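Local coordinates for protein MdcD (Pseudomonas aeruginosa, PDB 5VIP) that probably serves as the beta subunit of biotin-independent malonate decarboxylase, removing carbon dioxide from a malonyl group bound to the enzyme's acyl carrier protein, at residues B[59-64]-B[70-75]; B[23-28]-B[113-118]; B[165-170]-B[179-184]; B[150-155]-B[234-239]. One frame throughout, in Å; residues are numbered along the deposited sequence.

Contact 1. Residues B[59-64]-B[70-75]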
loop_
_atom_site.group_PDB
_atom_site.type_symbol
_atom_site.label_atom_id
_atom_site.label_comp_id
_atom_site.label_asym_id
_atom_site.label_seq_id
_atom_site.Cartn_x
_atom_site.Cartn_y
_atom_site.Cartn_z
ATOM N N VAL B 59 12.593 3.913 13.505
ATOM C CA VAL B 59 12.875 2.682 12.753
ATOM C C VAL B 59 14.349 2.292 12.833
ATOM O O VAL B 59 15.233 3.138 12.663
ATOM C CB VAL B 59 12.488 2.807 11.266
ATOM C CG1 VAL B 59 12.830 1.507 10.518
ATOM C CG2 VAL B 59 10.997 3.086 11.130
ATOM N N VAL B 60 14.599 1.011 13.100
ATOM C CA VAL B 60 15.931 0.443 13.047
ATOM C C VAL B 60 16.147 -0.229 11.692
ATOM O O VAL B 60 15.383 -1.112 11.309
ATOM C CB VAL B 60 16.149 -0.588 14.169
ATOM C CG1 VAL B 60 17.588 -1.127 14.127
ATOM C CG2 VAL B 60 15.842 0.033 15.529
ATOM N N VAL B 61 17.155 0.204 10.951
ATOM C CA VAL B 61 17.540 -0.526 9.751
ATOM C C VAL B 61 18.902 -1.131 10.018
ATOM O O VAL B 61 19.852 -0.417 10.379
ATOM C CB VAL B 61 17.586 0.362 8.499
ATOM C CG1 VAL B 61 18.289 -0.375 7.364
ATOM C CG2 VAL B 61 16.168 0.762 8.097
ATOM N N ALA B 62 18.998 -2.448 9.873
ATOM C CA ALA B 62 20.245 -3.128 10.200
ATOM C C ALA B 62 20.652 -4.090 9.112
ATOM O O ALA B 62 19.808 -4.733 8.495
ATOM C CB ALA B 62 20.114 -3.860 11.522
ATOM N N ARG B 63 21.956 -4.179 8.879
ATOM C CA ARG B 63 22.514 -5.158 7.966
ATOM C C ARG B 63 23.079 -6.306 8.791
ATOM O O ARG B 63 23.430 -6.137 9.965
ATOM C CB ARG B 63 23.582 -4.518 7.082
ATOM C CG ARG B 63 23.012 -3.588 6.007
ATOM C CD ARG B 63 22.508 -4.407 4.811
ATOM N NE ARG B 63 23.585 -4.553 3.838
ATOM C CZ ARG B 63 23.901 -5.668 3.205
ATOM N NH1 ARG B 63 23.214 -6.792 3.413
ATOM N NH2 ARG B 63 24.918 -5.655 2.354
ATOM N N GLY B 64 23.131 -7.493 8.197
ATOM C CA GLY B 64 23.636 -8.646 8.914
ATOM C C GLY B 64 23.535 -9.886 8.067
ATOM O O GLY B 64 23.349 -9.795 6.844
ATOM N N PRO B 70 23.215 -12.936 3.145
ATOM C CA PRO B 70 23.138 -11.473 3.277
ATOM C C PRO B 70 21.698 -11.043 3.545
ATOM O O PRO B 70 20.768 -11.596 2.957
ATOM C CB PRO B 70 23.631 -10.960 1.921
ATOM C CG PRO B 70 23.377 -12.139 0.955
ATOM C CD PRO B 70 23.623 -13.362 1.791
ATOM N N ALA B 71 21.529 -10.084 4.449
ATOM C CA ALA B 71 20.208 -9.700 4.920
ATOM C C ALA B 71 20.139 -8.222 5.309
ATOM O O ALA B 71 21.156 -7.579 5.626
ATOM C CB ALA B 71 19.803 -10.564 6.110
ATOM N N VAL B 72 18.923 -7.687 5.256
ATOM C CA VAL B 72 18.635 -6.382 5.808
ATOM C C VAL B 72 17.366 -6.549 6.634
ATOM O O VAL B 72 16.484 -7.347 6.300
ATOM C CB VAL B 72 18.458 -5.303 4.713
ATOM C CG1 VAL B 72 17.304 -5.654 3.778
ATOM C CG2 VAL B 72 18.260 -3.891 5.342
ATOM N N LEU B 73 17.299 -5.824 7.736
ATOM C CA LEU B 73 16.199 -5.947 8.671
ATOM C C LEU B 73 15.695 -4.542 8.933
ATOM O O LEU B 73 16.491 -3.656 9.228
ATOM C CB LEU B 73 16.682 -6.631 9.965
ATOM C CG LEU B 73 15.698 -7.214 10.967
ATOM C CD1 LEU B 73 16.394 -8.246 11.858
ATOM C CD2 LEU B 73 15.087 -6.110 11.815
ATOM N N ALA B 74 14.394 -4.309 8.770
ATOM C CA ALA B 74 13.818 -3.050 9.207
ATOM C C ALA B 74 12.841 -3.352 10.326
ATOM O O ALA B 74 11.948 -4.180 10.161
ATOM C CB ALA B 74 13.126 -2.306 8.036
ATOM N N ALA B 75 13.019 -2.689 11.467
ATOM C CA ALA B 75 12.173 -2.911 12.631
ATOM C C ALA B 75 11.609 -1.583 13.119
ATOM O O ALA B 75 12.360 -0.649 13.393
ATOM C CB ALA B 75 12.943 -3.594 13.742
#

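Contact 2. Residues B[23-28]-B[113-118]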
loop_
_atom_site.group_PDB
_atom_site.type_symbol
_atom_site.label_atom_id
_atom_site.label_comp_id
_atom_site.label_asym_id
_atom_site.label_seq_id
_atom_site.Cartn_x
_atom_site.Cartn_y
_atom_site.Cartn_z
ATOM N N ARG B 23 18.855 -7.290 16.715
ATOM C CA ARG B 23 20.122 -7.895 17.102
ATOM C C ARG B 23 19.953 -9.378 17.428
ATOM O O ARG B 23 20.820 -10.193 17.124
ATOM C CB ARG B 23 20.702 -7.150 18.308
ATOM C CG ARG B 23 22.011 -7.712 18.859
ATOM C CD ARG B 23 22.442 -6.896 20.085
ATOM N NE ARG B 23 22.722 -5.502 19.732
ATOM C CZ ARG B 23 21.909 -4.476 19.967
ATOM N NH1 ARG B 23 20.745 -4.663 20.582
ATOM N NH2 ARG B 23 22.266 -3.255 19.591
ATOM N N ALA B 24 18.824 -9.725 18.038
ATOM C CA ALA B 24 18.559 -11.103 18.442
ATOM C C ALA B 24 18.334 -12.014 17.232
ATOM O O ALA B 24 18.695 -13.197 17.260
ATOM C CB ALA B 24 17.360 -11.151 19.370
ATOM N N LEU B 25 17.776 -11.471 16.159
ATOM C CA LEU B 25 17.413 -12.323 15.016
ATOM C C LEU B 25 18.575 -12.548 14.035
ATOM O O LEU B 25 18.698 -13.632 13.467
ATOM C CB LEU B 25 16.209 -11.741 14.271
ATOM C CG LEU B 25 14.868 -11.793 15.005
ATOM C CD1 LEU B 25 13.764 -11.113 14.176
ATOM C CD2 LEU B 25 14.476 -13.237 15.342
ATOM N N LEU B 26 19.421 -11.534 13.847
ATOM C CA LEU B 26 20.550 -11.628 12.908
ATOM C C LEU B 26 21.650 -12.491 13.513
ATOM O O LEU B 26 21.765 -12.566 14.743
ATOM C CB LEU B 26 21.076 -10.231 12.564
ATOM C CG LEU B 26 20.175 -9.399 11.649
ATOM C CD1 LEU B 26 20.599 -7.927 11.591
ATOM C CD2 LEU B 26 20.185 -10.002 10.262
ATOM N N ASP B 27 22.428 -13.167 12.664
ATOM C CA ASP B 27 23.506 -14.034 13.150
ATOM C C ASP B 27 24.403 -13.264 14.120
ATOM O O ASP B 27 24.675 -12.077 13.917
ATOM C CB ASP B 27 24.366 -14.590 11.994
ATOM C CG ASP B 27 23.598 -15.527 11.051
ATOM O OD1 ASP B 27 22.420 -15.863 11.319
ATOM O OD2 ASP B 27 24.193 -15.924 10.021
ATOM N N ALA B 28 24.861 -13.942 15.171
ATOM C CA ALA B 28 25.709 -13.319 16.178
ATOM C C ALA B 28 26.960 -12.709 15.555
ATOM O O ALA B 28 27.628 -13.336 14.728
ATOM C CB ALA B 28 26.094 -14.331 17.259
ATOM N N LEU B 113 13.865 -8.650 6.004
ATOM C CA LEU B 113 13.041 -9.057 7.129
ATOM C C LEU B 113 12.419 -7.815 7.761
ATOM O O LEU B 113 13.139 -6.874 8.149
ATOM C CB LEU B 113 13.879 -9.819 8.158
ATOM C CG LEU B 113 13.253 -10.239 9.487
ATOM C CD1 LEU B 113 12.062 -11.180 9.261
ATOM C CD2 LEU B 113 14.300 -10.911 10.342
ATOM N N LEU B 114 11.088 -7.802 7.836
ATOM C CA LEU B 114 10.352 -6.641 8.348
ATOM C C LEU B 114 9.699 -6.964 9.687
ATOM O O LEU B 114 8.864 -7.864 9.769
ATOM C CB LEU B 114 9.270 -6.193 7.348
ATOM C CG LEU B 114 9.745 -5.840 5.943
ATOM C CD1 LEU B 114 8.539 -5.483 5.046
ATOM C CD2 LEU B 114 10.721 -4.669 6.022
ATOM N N LEU B 115 10.064 -6.204 10.717
ATOM C CA LEU B 115 9.421 -6.314 12.022
ATOM C C LEU B 115 8.422 -5.165 12.177
ATOM O O LEU B 115 8.802 -4.020 12.467
ATOM C CB LEU B 115 10.465 -6.280 13.142
ATOM C CG LEU B 115 11.106 -7.605 13.585
ATOM C CD1 LEU B 115 11.426 -8.569 12.441
ATOM C CD2 LEU B 115 12.346 -7.356 14.437
ATOM N N LEU B 116 7.146 -5.476 11.989
ATOM C CA LEU B 116 6.126 -4.444 11.816
ATOM C C LEU B 116 5.297 -4.175 13.070
ATOM O O LEU B 116 4.290 -4.841 13.317
ATOM C CB LEU B 116 5.201 -4.841 10.661
ATOM C CG LEU B 116 5.928 -5.009 9.324
ATOM C CD1 LEU B 116 4.968 -5.379 8.198
ATOM C CD2 LEU B 116 6.689 -3.742 8.973
ATOM N N GLU B 117 5.723 -3.193 13.857
ATOM C CA GLU B 117 4.948 -2.738 15.011
ATOM C C GLU B 117 4.565 -1.302 14.724
ATOM O O GLU B 117 5.362 -0.402 14.939
ATOM C CB GLU B 117 5.756 -2.831 16.306
ATOM C CG GLU B 117 6.209 -4.253 16.657
ATOM C CD GLU B 117 5.032 -5.203 16.867
ATOM O OE1 GLU B 117 5.079 -6.350 16.348
ATOM O OE2 GLU B 117 4.068 -4.807 17.563
ATOM N N THR B 118 3.363 -1.091 14.208
ATOM C CA THR B 118 3.014 0.221 13.687
ATOM C C THR B 118 1.502 0.407 13.613
ATOM O O THR B 118 0.740 -0.549 13.419
ATOM C CB THR B 118 3.655 0.435 12.293
ATOM O OG1 THR B 118 3.393 1.766 11.826
ATOM C CG2 THR B 118 3.128 -0.595 11.283
#

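Contact 3. Residues B[165-170]-B[179-184]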
loop_
_atom_site.group_PDB
_atom_site.type_symbol
_atom_site.label_atom_id
_atom_site.label_comp_id
_atom_site.label_asym_id
_atom_site.label_seq_id
_atom_site.Cartn_x
_atom_site.Cartn_y
_atom_site.Cartn_z
ATOM N N ILE B 165 -1.293 -3.410 4.662
ATOM C CA ILE B 165 -1.378 -3.741 3.248
ATOM C C ILE B 165 0.004 -4.218 2.783
ATOM O O ILE B 165 0.115 -5.164 2.000
ATOM C CB ILE B 165 -1.863 -2.527 2.419
ATOM C CG1 ILE B 165 -3.277 -2.126 2.866
ATOM C CG2 ILE B 165 -1.811 -2.832 0.920
ATOM C CD1 ILE B 165 -3.833 -0.854 2.163
ATOM N N ALA B 166 1.054 -3.569 3.285
ATOM C CA ALA B 166 2.429 -4.020 3.014
ATOM C C ALA B 166 2.629 -5.443 3.532
ATOM O O ALA B 166 3.218 -6.276 2.858
ATOM C CB ALA B 166 3.451 -3.073 3.644
ATOM N N ALA B 167 2.127 -5.720 4.728
ATOM C CA ALA B 167 2.214 -7.063 5.291
ATOM C C ALA B 167 1.525 -8.064 4.355
ATOM O O ALA B 167 2.041 -9.159 4.096
ATOM C CB ALA B 167 1.587 -7.099 6.690
ATOM N N GLY B 168 0.367 -7.671 3.831
ATOM C CA GLY B 168 -0.389 -8.513 2.915
ATOM C C GLY B 168 0.350 -8.797 1.610
ATOM O O GLY B 168 0.039 -9.772 0.932
ATOM N N LEU B 169 1.318 -7.947 1.249
ATOM C CA LEU B 169 2.146 -8.200 0.064
ATOM C C LEU B 169 3.277 -9.173 0.335
ATOM O O LEU B 169 3.772 -9.818 -0.592
ATOM C CB LEU B 169 2.776 -6.917 -0.458
ATOM C CG LEU B 169 1.842 -5.804 -0.892
ATOM C CD1 LEU B 169 2.681 -4.542 -1.019
ATOM C CD2 LEU B 169 1.204 -6.170 -2.212
ATOM N N CYS B 170 3.728 -9.243 1.585
ATOM C CA CYS B 170 4.908 -10.050 1.920
ATOM C C CYS B 170 4.663 -11.539 1.678
ATOM O O CYS B 170 3.561 -12.033 1.943
ATOM C CB CYS B 170 5.308 -9.825 3.384
ATOM S SG CYS B 170 6.013 -8.169 3.667
ATOM N N ALA B 179 -0.010 -10.689 18.785
ATOM C CA ALA B 179 -0.040 -9.866 17.586
ATOM C C ALA B 179 -1.460 -9.560 17.170
ATOM O O ALA B 179 -2.339 -10.417 17.284
ATOM C CB ALA B 179 0.672 -10.567 16.445
ATOM N N ARG B 180 -1.656 -8.351 16.652
ATOM C CA ARG B 180 -2.839 -8.010 15.873
ATOM C C ARG B 180 -2.432 -7.479 14.499
ATOM O O ARG B 180 -1.432 -6.782 14.368
ATOM C CB ARG B 180 -3.696 -6.980 16.609
ATOM C CG ARG B 180 -4.322 -7.499 17.905
ATOM C CD ARG B 180 -4.938 -6.346 18.714
ATOM N NE ARG B 180 -3.937 -5.339 19.087
ATOM C CZ ARG B 180 -4.158 -4.023 19.111
ATOM N NH1 ARG B 180 -5.344 -3.534 18.773
ATOM N NH2 ARG B 180 -3.182 -3.191 19.459
ATOM N N LEU B 181 -3.211 -7.818 13.475
ATOM C CA LEU B 181 -2.953 -7.369 12.110
ATOM C C LEU B 181 -4.256 -6.964 11.449
ATOM O O LEU B 181 -5.176 -7.766 11.354
ATOM C CB LEU B 181 -2.286 -8.477 11.292
ATOM C CG LEU B 181 -2.098 -8.295 9.785
ATOM C CD1 LEU B 181 -1.194 -7.084 9.463
ATOM C CD2 LEU B 181 -1.503 -9.592 9.200
ATOM N N GLY B 182 -4.343 -5.736 10.972
ATOM C CA GLY B 182 -5.562 -5.339 10.293
ATOM C C GLY B 182 -5.413 -3.991 9.632
ATOM O O GLY B 182 -4.425 -3.294 9.845
ATOM N N LEU B 183 -6.403 -3.617 8.831
ATOM C CA LEU B 183 -6.330 -2.355 8.123
ATOM C C LEU B 183 -6.706 -1.196 9.050
ATOM O O LEU B 183 -5.944 -0.238 9.208
ATOM C CB LEU B 183 -7.234 -2.389 6.899
ATOM C CG LEU B 183 -7.207 -1.134 6.021
ATOM C CD1 LEU B 183 -5.784 -0.811 5.588
ATOM C CD2 LEU B 183 -8.109 -1.343 4.820
ATOM N N ASN B 184 -7.867 -1.315 9.682
ATOM C CA ASN B 184 -8.389 -0.279 10.573
ATOM C C ASN B 184 -8.321 -0.672 12.048
ATOM O O ASN B 184 -8.710 -1.778 12.413
ATOM C CB ASN B 184 -9.839 0.034 10.195
ATOM C CG ASN B 184 -9.972 0.512 8.761
ATOM O OD1 ASN B 184 -9.268 1.428 8.340
ATOM N ND2 ASN B 184 -10.856 -0.124 7.996
#

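Contact 4. Residues B[150-155]-B[234-239]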
loop_
_atom_site.group_PDB
_atom_site.type_symbol
_atom_site.label_atom_id
_atom_site.label_comp_id
_atom_site.label_asym_id
_atom_site.label_seq_id
_atom_site.Cartn_x
_atom_site.Cartn_y
_atom_site.Cartn_z
ATOM N N VAL B 150 9.972 -11.615 4.548
ATOM C CA VAL B 150 9.285 -12.166 5.700
ATOM C C VAL B 150 8.877 -11.013 6.601
ATOM O O VAL B 150 9.692 -10.151 6.907
ATOM C CB VAL B 150 10.170 -13.162 6.466
ATOM C CG1 VAL B 150 9.472 -13.635 7.732
ATOM C CG2 VAL B 150 10.535 -14.346 5.566
ATOM N N ALA B 151 7.606 -11.003 7.002
ATOM C CA ALA B 151 7.093 -10.016 7.948
ATOM C C ALA B 151 6.747 -10.691 9.257
ATOM O O ALA B 151 6.028 -11.688 9.277
ATOM C CB ALA B 151 5.860 -9.317 7.391
ATOM N N VAL B 152 7.245 -10.120 10.343
ATOM C CA VAL B 152 7.007 -10.632 11.681
ATOM C C VAL B 152 6.191 -9.582 12.439
ATOM O O VAL B 152 6.584 -8.409 12.529
ATOM C CB VAL B 152 8.335 -10.937 12.411
ATOM C CG1 VAL B 152 8.102 -11.254 13.870
ATOM C CG2 VAL B 152 9.070 -12.101 11.695
ATOM N N ILE B 153 5.036 -10.004 12.934
ATOM C CA ILE B 153 4.157 -9.133 13.715
ATOM C C ILE B 153 4.002 -9.794 15.078
ATOM O O ILE B 153 3.356 -10.832 15.192
ATOM C CB ILE B 153 2.792 -8.951 13.041
ATOM C CG1 ILE B 153 2.986 -8.489 11.596
ATOM C CG2 ILE B 153 1.940 -7.965 13.827
ATOM C CD1 ILE B 153 1.843 -8.858 10.707
ATOM N N ALA B 154 4.639 -9.244 16.099
ATOM C CA ALA B 154 4.693 -9.950 17.378
ATOM C C ALA B 154 3.931 -9.235 18.478
ATOM O O ALA B 154 3.674 -9.819 19.529
ATOM C CB ALA B 154 6.149 -10.162 17.813
ATOM N N GLY B 155 3.552 -7.984 18.248
ATOM C CA GLY B 155 2.991 -7.194 19.324
ATOM C C GLY B 155 4.089 -6.540 20.158
ATOM O O GLY B 155 5.283 -6.828 19.981
ATOM N N THR B 234 14.172 -19.244 14.418
ATOM C CA THR B 234 14.179 -20.433 13.586
ATOM C C THR B 234 13.085 -20.386 12.521
ATOM O O THR B 234 13.341 -20.771 11.376
ATOM C CB THR B 234 14.041 -21.692 14.450
ATOM O OG1 THR B 234 15.172 -21.757 15.332
ATOM C CG2 THR B 234 13.992 -22.948 13.576
ATOM N N SER B 235 11.883 -19.911 12.868
ATOM C CA SER B 235 10.812 -19.822 11.862
ATOM C C SER B 235 11.203 -18.885 10.731
ATOM O O SER B 235 10.983 -19.199 9.551
ATOM C CB SER B 235 9.476 -19.336 12.463
ATOM O OG SER B 235 9.114 -20.119 13.588
ATOM N N VAL B 236 11.774 -17.734 11.093
ATOM C CA VAL B 236 12.206 -16.759 10.101
ATOM C C VAL B 236 13.187 -17.410 9.128
ATOM O O VAL B 236 13.041 -17.296 7.895
ATOM C CB VAL B 236 12.852 -15.523 10.772
ATOM C CG1 VAL B 236 13.627 -14.702 9.760
ATOM C CG2 VAL B 236 11.772 -14.674 11.451
ATOM N N LEU B 237 14.166 -18.121 9.675
ATOM C CA LEU B 237 15.174 -18.748 8.830
ATOM C C LEU B 237 14.567 -19.844 7.921
ATOM O O LEU B 237 14.954 -19.973 6.754
ATOM C CB LEU B 237 16.288 -19.344 9.686
ATOM C CG LEU B 237 17.196 -18.346 10.417
ATOM C CD1 LEU B 237 18.312 -19.092 11.133
ATOM C CD2 LEU B 237 17.775 -17.324 9.458
ATOM N N ALA B 238 13.621 -20.612 8.451
ATOM C CA ALA B 238 12.987 -21.684 7.681
ATOM C C ALA B 238 12.208 -21.101 6.512
ATOM O O ALA B 238 12.210 -21.653 5.418
ATOM C CB ALA B 238 12.075 -22.522 8.563
ATOM N N TYR B 239 11.564 -19.960 6.738
ATOM C CA TYR B 239 10.764 -19.345 5.687
ATOM C C TYR B 239 11.627 -18.734 4.600
ATOM O O TYR B 239 11.290 -18.851 3.432
ATOM C CB TYR B 239 9.800 -18.309 6.268
ATOM C CG TYR B 239 8.517 -18.970 6.713
ATOM C CD1 TYR B 239 7.598 -19.415 5.782
ATOM C CD2 TYR B 239 8.263 -19.213 8.059
ATOM C CE1 TYR B 239 6.429 -20.042 6.167
ATOM C CE2 TYR B 239 7.103 -19.850 8.458
ATOM C CZ TYR B 239 6.188 -20.262 7.506
ATOM O OH TYR B 239 5.021 -20.893 7.902
#

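Contact 1. Residues B[59-64]-B[70-75]
Residues Val60, Ala62 and Gly64 pair with Ala75, Leu73 and Ala71 across an antiparallel beta hairpin, strands 59-66 and 69-76, in the main sheet of the carboxyltransferase domain. The short segments run 4.7 Å apart at closest approach and at 171°. Two reciprocal pairs define the ladder: Val60 N gives a bond to Ala75 O at 2.8 Å and Val60 O takes one from Ala75 N, while Ala62 N and O do the same with Leu73. At the far end the register holds but the bonding relaxes: Gly64 N reaches Ala71 O at 3.2 Å, and the return bond from Ala71 N to Gly64 O is weak.

Ala71 O has a second donor, Arg63 NH1, at 3.1 Å. Arg63 NH1 stands 56° out of the carbonyl plane and Gly64 N 42° out on the opposite face, and neither lies on a lone pair. Bends at chi2 and chi3 fold the Arg63 chain back over Val72, with CD 4.1 Å from Val72 CB, and bring the edge of the guanidinium, nearly in its own plane, to Ala71 O. Arg63 NE looks elsewhere, to a salt bridge with the partner protein chain.

In this crotonase-type fold the hairpin sits between strand 32-34 and strand 111-115. Helix 87-105 packs on the face carrying Val61, Arg63, Val72 and Ala74. There Val61 CG1 meets Val72 CG2 at 4.1 Å, the methyl of Val72 lying anti to its own N, and an aromatic side chain of the partner protein also packs on Val72. The other face bears Val60, Ala62, Leu73 and Ala75.

Contact 2. Residues B[23-28]-B[113-118]
Leu25, at the C-terminal end of helix 18-25, drives one methyl, CD1, against two leucines on strand 111-115, and that single methyl carries the packing. Leu113 CD2 and Leu115 CD1 each lie 3.9 Å from Leu25 CD1, and Leu115 CD2 is close behind at 4.0 Å. The approaches differ. Leu25 crosses Leu113 at about a right angle, but meets Leu115 tip to tip. Two residues apart on one strand, Leu113 and Leu115 turn their side chains to the same face of the main sheet of this crotonase-type fold. They reach the shared methyl along different paths: CG of Leu113 is anti to the backbone N (chi1 175°), while that of Leu115 is anti to its carbonyl carbon. Val232 and Arg233 of helix 229-242 also touch Leu25.

Beyond this tight spot the contact is thin. The two segments bury 110 Å² together, and their nearest CA atoms, those of Leu25 and Leu113, remain 9.6 Å apart. Arg23 and Ala28 are exposed, while Ala24 and Asp27 are only partly covered. The Asp27 carboxylate accepts from Asp67 N and Gly68 N in the turn of the hairpin 59-66/69-76. On the strand side, Glu117 is buried, and its OE1 and OE2 take backbone N-H groups of Ala154, Gly155 and Gly158.

Joined purely through methyl groups, the helix end and the sheet are held by dispersion and the burial of apolar surface, whereas the carboxylates of Asp27 and Glu117 find their partners outside the two segments.

Contact 3. Residues B[165-170]-B[179-184]
Ile165 and Ala167 on helix 162-169 pack against Leu183, just beyond the short, weakly bonded strand 181-182, and Leu181 within it. The helix is the connection of a right-handed beta-alpha-beta crossover, leading from strand 150-153 to its parallel neighbour 172-176 in the crotonase-type fold. Strand 181-182 belongs to a separate small parallel sheet with strand 159-160.

Polar interactions run along the segments or to outside partners. Within the helix end, Cys170 N bonds Ala167 O at 3.0 Å and Leu169 N bonds Ala166 O at 3.0 Å, both i to i+3, and the i to i+4 bonds beside them are weak. Leu181 O accepts from Arg215 NH2. The partner protein chain takes part as well: Leu183 N and Asn184 N each give a hydrogen bond to an acidic side chain of that chain, and a polar one bonds Gly168 O, placing this layer beside the subunit interface.

The contact between the segments is apolar, buried, and made at two points that together cover 125 Å². In the first, the methyl of Ala167 points toward the strand and meets Leu181 CD1 at 3.9 Å. The leucine gets there with CG anti to its backbone N (chi1 172°). Ile153 and Cys159 also touch Leu181, while Leu116 packs on Ala167. At the second, where the Ile165 and Leu183 side chains slant across each other, Leu183 CD1 is equally distant from Ile165 CG1 and Ile165 CD1, 3.9 Å from each.

Contact 4. Residues B[150-155]-B[234-239]
Val152 and Val236 cross at about a right angle, and the CG2 methyl of each does the touching, at 3.7 Å. Both valines hold that methyl anti to the carbonyl carbon and beside the backbone N, a torsion that turns it to the other valine. A second crossing follows, again near a right angle: Val150 sets its CG2 against Tyr239 CB at 4.1 Å. A looser approach of Val150 CG1 to Val236 CG2, 4.5 Å, links the two. Val150 and Val152 both point toward the helix, being alternate residues on one face of strand 150-153, while Ala151 between them points away.

Tyr239 uses its root, not its ring, here. The CB bond starts toward the strand, but the ring leads away and meets that of Tyr172 with the planes at about 45°; Ala223 and Leu174 also touch the Tyr239 side chain. Val236 lies over the sheet, adding contacts with Leu113 and Leu174.

The backbones run nearly antiparallel: strand 150-153 and helix segment 234-239 make 159° and pass 9.6 Å apart, a separation that suits a helix laid on a sheet through one layer of side chains. Helix 229-242 thereby covers the sheet face of this crotonase-type fold opposite the one toward which Ala151 points.

The valines meet through single methyls, with no polar group to fix a direction, so the attachment rests on dispersion and the burial of apolar surface, while Thr234 and Ser235 direct their hydroxyls to carbonyls of their own helix.

How the contacts relate
Three of the contacts share the main sheet. Contacts 1 and 2, with centres about 7 Å apart, join where strands 69-76 and 111-115 pair: Ala74 N probably bonds Leu113 O at 2.9 Å. Contact 4 follows on the other side of 111-115, its centre about 8 Å from that of contact 2, with Val152 N probably bonded to Leu114 O at 2.8 Å. Contact 3 lies off the sheet, about 14 Å from contact 4 between centres, yet touches it through Leu181 CD1 and Ile153 CD1 at 3.7 Å. Contacts 1 and 3, about 20 Å apart between centres, each reach the partner protein chain, whereas contacts 2 and 4 stay within their own subunit.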